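Long-range contacts in N-acyl-D-glutamate deacylase (Bordetella bronchiseptica, PDB 3GIP), which probably hydrolyses the amide bond of N-acylated D-glutamate, releasing D-glutamate and a carboxylate, in a metal-dependent reaction of the amidohydrolase superfamily: residues L279-Y284 / P358-G363; T289-E294 / T331-L336. All blocks are in the same frame, centred on the assembly; numbering follows the deposited sequence.

Contact 1: L279-Y284 / P358-G363; sequences LDIYPY and PCCMVG. With FMT (formic acid), chain D.
Asp280 OD1 accepts two hydrogen bonds, one from a water at 2.8 Å and one from the backbone N of His248. The same water donates its other hydrogen to Gly363 O at 2.9 Å, so it joins the carboxylate to the residue that follows the neighbouring strand. His248 is a zinc ligand, and Asp280 therefore acts from the second shell, holding the main chain at that ligand. Strands 277-281 and 360-362 run parallel, as neighbours in the TIM barrel of the amidohydrolase superfamily. Four backbone hydrogen bonds run between the two segments, from Cys359 O to Gly363 N; the shortest and straightest, Met361 N to Leu279 O, spans 2.8 Å at an N-H...O angle of 174°. On the face that carries Leu279, Cys360 and Ile281, Cys360 SG lies 3.8 Å from both CG1 and CG2 of Ile281. The chi1 of Cys360, -164°, puts SG opposite the backbone N and toward those two branches. On the Asp280 face, a bend at chi3 (-78°) folds Met361 CE back to 3.4 Å from Leu279 O, while the side chain also packs on helix 406-412. Beyond the strand, Gly363 O lies 3.3 Å from Tyr282 CB, at the edge of the ring and near its plane. At the phenol end, Tyr282 OH donates a 2.5 Å hydrogen bond to formate O2; Lys250, Arg376 and Ser288 also bind this formate.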
ATOM      1  N   LEU A 279       6.767  -9.351  -0.225  1.00 12.96           N
ATOM      2  CA  LEU A 279       7.173  -8.043   0.262  1.00 12.06           C
ATOM      3  C   LEU A 279       6.770  -6.987  -0.749  1.00 11.39           C
ATOM      4  O   LEU A 279       6.244  -7.303  -1.816  1.00 11.63           O
ATOM      5  CB  LEU A 279       8.694  -7.994   0.468  1.00 12.17           C
ATOM      6  CG  LEU A 279       9.575  -8.210  -0.774  1.00 12.01           C
ATOM      7  CD1 LEU A 279      10.926  -7.547  -0.552  1.00 13.52           C
ATOM      8  CD2 LEU A 279       9.760  -9.691  -1.064  1.00 13.01           C
ATOM      9  N   ASP A 280       7.000  -5.728  -0.402  1.00 12.07           N
ATOM     10  CA  ASP A 280       6.690  -4.648  -1.320  1.00 12.82           C
ATOM     11  C   ASP A 280       7.587  -3.452  -1.059  1.00 12.11           C
ATOM     12  O   ASP A 280       8.181  -3.323   0.017  1.00 13.07           O
ATOM     13  CB  ASP A 280       5.198  -4.256  -1.236  1.00 12.79           C
ATOM     14  CG  ASP A 280       4.741  -3.916   0.178  1.00 14.14           C
ATOM     15  OD1 ASP A 280       5.099  -2.837   0.695  1.00 14.06           O
ATOM     16  OD2 ASP A 280       4.012  -4.740   0.775  1.00 13.59           O
ATOM     17  N   ILE A 281       7.712  -2.601  -2.070  1.00 11.25           N
ATOM     18  CA  ILE A 281       8.515  -1.390  -1.968  1.00 12.69           C
ATOM     19  C   ILE A 281       7.864  -0.266  -2.759  1.00 12.15           C
ATOM     20  O   ILE A 281       6.949  -0.495  -3.556  1.00 12.08           O
ATOM     21  CB  ILE A 281       9.950  -1.572  -2.572  1.00 11.80           C
ATOM     22  CG1 ILE A 281       9.871  -1.936  -4.062  1.00 13.27           C
ATOM     23  CG2 ILE A 281      10.720  -2.624  -1.812  1.00 12.97           C
ATOM     24  CD1 ILE A 281       9.840  -0.741  -5.024  1.00 12.90           C
ATOM     25  N   TYR A 282       8.326   0.954  -2.501  1.00 12.55           N
ATOM     26  CA  TYR A 282       7.917   2.113  -3.277  1.00 11.70           C
ATOM     27  C   TYR A 282       9.273   2.483  -3.887  1.00 11.67           C
ATOM     28  O   TYR A 282      10.314   2.304  -3.252  1.00 11.50           O
ATOM     29  CB  TYR A 282       7.317   3.238  -2.412  1.00 12.53           C
ATOM     30  CG  TYR A 282       8.016   3.529  -1.111  1.00 12.24           C
ATOM     31  CD1 TYR A 282       9.198   4.269  -1.078  1.00 12.62           C
ATOM     32  CD2 TYR A 282       7.486   3.079   0.095  1.00 12.44           C
ATOM     33  CE1 TYR A 282       9.834   4.553   0.126  1.00 12.00           C
ATOM     34  CE2 TYR A 282       8.110   3.353   1.302  1.00 13.00           C
ATOM     35  CZ  TYR A 282       9.285   4.091   1.312  1.00 13.41           C
ATOM     36  OH  TYR A 282       9.905   4.361   2.506  1.00 13.18           O
ATOM     37  N   PRO A 283       9.280   2.966  -5.135  1.00 11.84           N
ATOM     38  CA  PRO A 283      10.516   3.332  -5.839  1.00 11.93           C
ATOM     39  C   PRO A 283      11.198   4.648  -5.484  1.00 11.11           C
ATOM     40  O   PRO A 283      11.403   5.489  -6.355  1.00 12.87           O
ATOM     41  CB  PRO A 283      10.081   3.282  -7.296  1.00 12.20           C
ATOM     42  CG  PRO A 283       8.699   3.871  -7.215  1.00 12.08           C
ATOM     43  CD  PRO A 283       8.105   3.170  -6.000  1.00 12.07           C
ATOM     44  N   TYR A 284      11.564   4.810  -4.212  1.00 11.44           N
ATOM     45  CA  TYR A 284      12.229   6.024  -3.735  1.00 11.76           C
ATOM     46  C   TYR A 284      13.204   5.683  -2.613  1.00 11.85           C
ATOM     47  O   TYR A 284      12.962   4.760  -1.830  1.00 11.60           O
ATOM     48  CB  TYR A 284      11.208   7.029  -3.194  1.00 11.03           C
ATOM     49  CG  TYR A 284      10.112   7.410  -4.157  1.00 11.07           C
ATOM     50  CD1 TYR A 284      10.179   8.589  -4.905  1.00 10.90           C
ATOM     51  CD2 TYR A 284       8.985   6.606  -4.301  1.00 11.95           C
ATOM     52  CE1 TYR A 284       9.138   8.954  -5.765  1.00 11.29           C
ATOM     53  CE2 TYR A 284       7.950   6.956  -5.157  1.00 12.35           C
ATOM     54  CZ  TYR A 284       8.027   8.129  -5.884  1.00 12.00           C
ATOM     55  OH  TYR A 284       6.983   8.484  -6.706  1.00 13.09           O
ATOM     56  N   PRO A 358      11.742 -11.865  -6.673  1.00 12.61           N
ATOM     57  CA  PRO A 358      10.550 -12.496  -7.250  1.00 13.25           C
ATOM     58  C   PRO A 358       9.221 -12.280  -6.530  1.00 12.34           C
ATOM     59  O   PRO A 358       8.161 -12.329  -7.158  1.00 12.84           O
ATOM     60  CB  PRO A 358      10.934 -13.976  -7.304  1.00 13.87           C
ATOM     61  CG  PRO A 358      12.418 -13.932  -7.506  1.00 15.49           C
ATOM     62  CD  PRO A 358      12.832 -12.849  -6.531  1.00 13.12           C
ATOM     63  N   CYS A 359       9.263 -12.044  -5.222  1.00 12.07           N
ATOM     64  CA  CYS A 359       8.022 -11.855  -4.478  1.00 12.16           C
ATOM     65  C   CYS A 359       7.760 -10.409  -4.091  1.00 12.40           C
ATOM     66  O   CYS A 359       6.948 -10.141  -3.204  1.00 12.60           O
ATOM     67  CB  CYS A 359       8.027 -12.720  -3.220  1.00 11.67           C
ATOM     68  SG  CYS A 359       8.168 -14.489  -3.570  1.00 15.14           S
ATOM     69  N   CYS A 360       8.429  -9.474  -4.758  1.00 11.73           N
ATOM     70  CA  CYS A 360       8.241  -8.069  -4.425  1.00 12.62           C
ATOM     71  C   CYS A 360       7.149  -7.387  -5.237  1.00 12.02           C
ATOM     72  O   CYS A 360       7.196  -7.338  -6.466  1.00 12.71           O
ATOM     73  CB  CYS A 360       9.551  -7.287  -4.588  1.00 11.04           C
ATOM     74  SG  CYS A 360       9.502  -5.669  -3.775  1.00 12.44           S
ATOM     75  N   MET A 361       6.164  -6.854  -4.528  1.00 12.34           N
ATOM     76  CA  MET A 361       5.055  -6.139  -5.144  1.00 11.52           C
ATOM     77  C   MET A 361       5.334  -4.645  -4.982  1.00 13.04           C
ATOM     78  O   MET A 361       6.358  -4.258  -4.409  1.00 12.49           O
ATOM     79  CB  MET A 361       3.755  -6.500  -4.425  1.00 12.79           C
ATOM     80  CG  MET A 361       3.505  -7.996  -4.339  1.00 11.93           C
ATOM     81  SD  MET A 361       2.140  -8.427  -3.233  1.00 13.55           S
ATOM     82  CE  MET A 361       2.932  -8.253  -1.651  1.00 13.88           C
ATOM     83  N   VAL A 362       4.430  -3.809  -5.482  1.00 11.47           N
ATOM     84  CA  VAL A 362       4.587  -2.364  -5.360  1.00 11.91           C
ATOM     85  C   VAL A 362       3.541  -1.816  -4.391  1.00 13.15           C
ATOM     86  O   VAL A 362       2.344  -2.099  -4.524  1.00 12.76           O
ATOM     87  CB  VAL A 362       4.425  -1.659  -6.728  1.00 12.28           C
ATOM     88  CG1 VAL A 362       4.620  -0.150  -6.574  1.00 12.00           C
ATOM     89  CG2 VAL A 362       5.426  -2.229  -7.721  1.00 12.92           C
ATOM     90  N   GLY A 363       4.009  -1.049  -3.409  1.00 12.76           N
ATOM     91  CA  GLY A 363       3.131  -0.434  -2.423  1.00 12.67           C
ATOM     92  C   GLY A 363       3.505   1.036  -2.366  1.00 13.57           C
ATOM     93  O   GLY A 363       4.648   1.362  -2.064  1.00 13.94           O
TER
HETATM   94  C   FMT D 482       8.045   4.329   5.297  1.00 14.73           C
HETATM   95  O1  FMT D 482       7.773   5.411   4.840  1.00 13.65           O
HETATM   96  O2  FMT D 482       8.684   3.431   4.542  1.00 14.98           O
HETATM   97  O   HOH W   1       6.073  -0.312  -0.112  1.00 17.44           O

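Contact 2: T289-E294 / T331-L336; sequences TILIPE and TAARRL
The puckered ring of Pro293 turns its CB and CG toward helix 329-336, where Ala333 CB and the aliphatic stem of Arg334 receive them. The helix belongs to a small α/β unit, with the antiparallel strands 287-290, 339-343 and 303-307, inserted between two strands of the TIM barrel. Pro293 CG is 3.9 Å from Ala333 CB, and the small methyl lets the two backbones come close, with the CA atoms of these residues 5.3 Å apart. Leu291 makes the second point of contact. With CG anti to the backbone N (chi1 178°), its side chain reaches across to the helix and sets CD2 3.6 Å from Ala333 O. The same methyl lies 3.9 Å from Leu336 CB, so it bridges residues nearly one turn apart along the helix. Leu291 and Leu336 also share Ile304 of strand 303-307 as a neighbour, and this ties the helix to the sheet. Apart from that carbonyl oxygen, the side chains meet through carbon atoms. Arg334 takes part through its stem, which runs extended from CG to NE toward the exposed guanidinium and crosses the proline ring with CG 4.1 Å from Pro293 CG.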
ATOM      1  N   THR A 289       7.157   9.340   7.462  1.00 13.89           N
ATOM      2  CA  THR A 289       6.251   8.939   8.526  1.00 14.54           C
ATOM      3  C   THR A 289       6.256  10.041   9.571  1.00 14.48           C
ATOM      4  O   THR A 289       6.641  11.170   9.281  1.00 14.04           O
ATOM      5  CB  THR A 289       6.679   7.583   9.151  1.00 16.08           C
ATOM      6  OG1 THR A 289       5.696   7.167  10.108  1.00 15.81           O
ATOM      7  CG2 THR A 289       8.034   7.698   9.834  1.00 15.11           C
ATOM      8  N   ILE A 290       5.818   9.727  10.783  1.00 15.23           N
ATOM      9  CA  ILE A 290       5.791  10.731  11.832  1.00 15.08           C
ATOM     10  C   ILE A 290       7.197  11.233  12.147  1.00 14.68           C
ATOM     11  O   ILE A 290       8.186  10.526  11.929  1.00 13.89           O
ATOM     12  CB  ILE A 290       5.161  10.159  13.115  1.00 15.83           C
ATOM     13  CG1 ILE A 290       5.940   8.926  13.579  1.00 18.40           C
ATOM     14  CG2 ILE A 290       3.713   9.790  12.841  1.00 17.71           C
ATOM     15  CD1 ILE A 290       5.449   8.338  14.897  1.00 19.05           C
ATOM     16  N   LEU A 291       7.284  12.464  12.635  1.00 14.16           N
ATOM     17  CA  LEU A 291       8.571  13.038  12.994  1.00 13.29           C
ATOM     18  C   LEU A 291       9.033  12.374  14.283  1.00 15.50           C
ATOM     19  O   LEU A 291       8.300  12.335  15.276  1.00 17.53           O
ATOM     20  CB  LEU A 291       8.458  14.552  13.196  1.00 12.85           C
ATOM     21  CG  LEU A 291       9.750  15.258  13.621  1.00 14.28           C
ATOM     22  CD1 LEU A 291      10.827  15.055  12.566  1.00 13.46           C
ATOM     23  CD2 LEU A 291       9.478  16.740  13.812  1.00 14.63           C
ATOM     24  N   ILE A 292      10.252  11.847  14.258  1.00 15.65           N
ATOM     25  CA  ILE A 292      10.829  11.158  15.407  1.00 16.54           C
ATOM     26  C   ILE A 292      12.055  11.928  15.891  1.00 17.73           C
ATOM     27  O   ILE A 292      13.106  11.908  15.255  1.00 17.31           O
ATOM     28  CB  ILE A 292      11.218   9.720  15.006  1.00 16.47           C
ATOM     29  CG1 ILE A 292       9.969   8.979  14.520  1.00 17.59           C
ATOM     30  CG2 ILE A 292      11.854   8.998  16.181  1.00 17.93           C
ATOM     31  CD1 ILE A 292      10.254   7.687  13.786  1.00 18.93           C
ATOM     32  N   PRO A 293      11.930  12.631  17.027  1.00 17.77           N
ATOM     33  CA  PRO A 293      13.039  13.413  17.579  1.00 17.75           C
ATOM     34  C   PRO A 293      14.342  12.643  17.770  1.00 17.86           C
ATOM     35  O   PRO A 293      15.427  13.217  17.662  1.00 18.24           O
ATOM     36  CB  PRO A 293      12.470  13.928  18.899  1.00 19.27           C
ATOM     37  CG  PRO A 293      11.018  14.091  18.586  1.00 19.41           C
ATOM     38  CD  PRO A 293      10.712  12.809  17.837  1.00 18.35           C
ATOM     39  N   GLU A 294      14.237  11.348  18.046  1.00 18.12           N
ATOM     40  CA  GLU A 294      15.421  10.525  18.258  1.00 20.01           C
ATOM     41  C   GLU A 294      16.286  10.393  17.007  1.00 19.15           C
ATOM     42  O   GLU A 294      17.417   9.910  17.081  1.00 20.04           O
ATOM     43  CB  GLU A 294      15.020   9.134  18.758  1.00 21.94           C
ATOM     44  CG  GLU A 294      14.274   9.138  20.089  1.00 26.27           C
ATOM     45  CD  GLU A 294      12.764   9.171  19.921  1.00 28.25           C
ATOM     46  OE1 GLU A 294      12.245  10.106  19.279  1.00 27.60           O
ATOM     47  OE2 GLU A 294      12.091   8.253  20.438  1.00 33.56           O
ATOM     48  N   THR A 331      15.318  19.488  20.050  1.00 16.90           N
ATOM     49  CA  THR A 331      14.387  20.412  20.684  1.00 16.74           C
ATOM     50  C   THR A 331      13.395  20.935  19.651  1.00 16.59           C
ATOM     51  O   THR A 331      12.199  21.017  19.916  1.00 17.95           O
ATOM     52  CB  THR A 331      15.138  21.599  21.315  1.00 18.07           C
ATOM     53  OG1 THR A 331      15.958  21.116  22.387  1.00 19.45           O
ATOM     54  CG2 THR A 331      14.162  22.639  21.855  1.00 18.06           C
ATOM     55  N   ALA A 332      13.896  21.287  18.472  1.00 17.40           N
ATOM     56  CA  ALA A 332      13.029  21.789  17.416  1.00 15.85           C
ATOM     57  C   ALA A 332      12.017  20.716  17.025  1.00 15.41           C
ATOM     58  O   ALA A 332      10.839  21.009  16.827  1.00 15.96           O
ATOM     59  CB  ALA A 332      13.858  22.200  16.200  1.00 14.44           C
ATOM     60  N   ALA A 333      12.478  19.473  16.914  1.00 14.62           N
ATOM     61  CA  ALA A 333      11.594  18.370  16.544  1.00 14.99           C
ATOM     62  C   ALA A 333      10.474  18.220  17.569  1.00 15.03           C
ATOM     63  O   ALA A 333       9.324  17.965  17.214  1.00 15.90           O
ATOM     64  CB  ALA A 333      12.390  17.066  16.437  1.00 15.66           C
ATOM     65  N   ARG A 334      10.813  18.378  18.843  1.00 15.80           N
ATOM     66  CA  ARG A 334       9.817  18.264  19.899  1.00 17.27           C
ATOM     67  C   ARG A 334       8.801  19.402  19.830  1.00 17.03           C
ATOM     68  O   ARG A 334       7.619  19.198  20.104  1.00 18.00           O
ATOM     69  CB  ARG A 334      10.503  18.242  21.265  1.00 18.78           C
ATOM     70  CG  ARG A 334      11.306  16.974  21.498  1.00 22.87           C
ATOM     71  CD  ARG A 334      12.164  17.060  22.748  1.00 26.01           C
ATOM     72  NE  ARG A 334      12.932  15.835  22.951  1.00 30.17           N
ATOM     73  CZ  ARG A 334      13.979  15.736  23.763  1.00 31.83           C
ATOM     74  NH1 ARG A 334      14.392  16.792  24.451  1.00 33.81           N
ATOM     75  NH2 ARG A 334      14.615  14.578  23.887  1.00 33.37           N
ATOM     76  N   ARG A 335       9.255  20.596  19.456  1.00 16.05           N
ATOM     77  CA  ARG A 335       8.355  21.741  19.356  1.00 16.07           C
ATOM     78  C   ARG A 335       7.428  21.620  18.154  1.00 14.44           C
ATOM     79  O   ARG A 335       6.338  22.191  18.142  1.00 16.04           O
ATOM     80  CB  ARG A 335       9.149  23.045  19.250  1.00 15.87           C
ATOM     81  CG  ARG A 335       9.959  23.397  20.482  1.00 18.07           C
ATOM     82  CD  ARG A 335      10.607  24.762  20.309  1.00 18.18           C
ATOM     83  NE  ARG A 335      11.536  25.082  21.388  1.00 21.26           N
ATOM     84  CZ  ARG A 335      12.285  26.181  21.418  1.00 21.01           C
ATOM     85  NH1 ARG A 335      12.207  27.063  20.430  1.00 20.83           N
ATOM     86  NH2 ARG A 335      13.119  26.396  22.428  1.00 22.59           N
ATOM     87  N   LEU A 336       7.870  20.876  17.143  1.00 13.80           N
ATOM     88  CA  LEU A 336       7.088  20.674  15.926  1.00 14.31           C
ATOM     89  C   LEU A 336       5.995  19.625  16.087  1.00 15.11           C
ATOM     90  O   LEU A 336       5.056  19.574  15.292  1.00 14.52           O
ATOM     91  CB  LEU A 336       8.012  20.251  14.779  1.00 14.79           C
ATOM     92  CG  LEU A 336       8.940  21.322  14.205  1.00 14.44           C
ATOM     93  CD1 LEU A 336      10.018  20.661  13.354  1.00 15.14           C
ATOM     94  CD2 LEU A 336       8.130  22.315  13.382  1.00 16.36           C
TER

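Overall arrangement
Contact 1 is buried in the barrel, its centre about 9 Å from the centre of the chain, whereas contact 2 is partly buried, in the inserted unit, its centre about 25 Å from the centre of the chain. They share no element, but strands 277-281 and 287-290 follow each other in the chain, and contact 2 is nested within the loop that contact 1 closes. Their centres are 28 Å apart and their nearest atoms about 8 Å. Backbone hydrogen bonding between strands dominates contact 1, supplemented by a water-bridged carboxylate one shell out from the zinc. In contact 2, mainly aliphatic carbon atoms bring loop and helix together, and Glu294 and Arg334 are exposed.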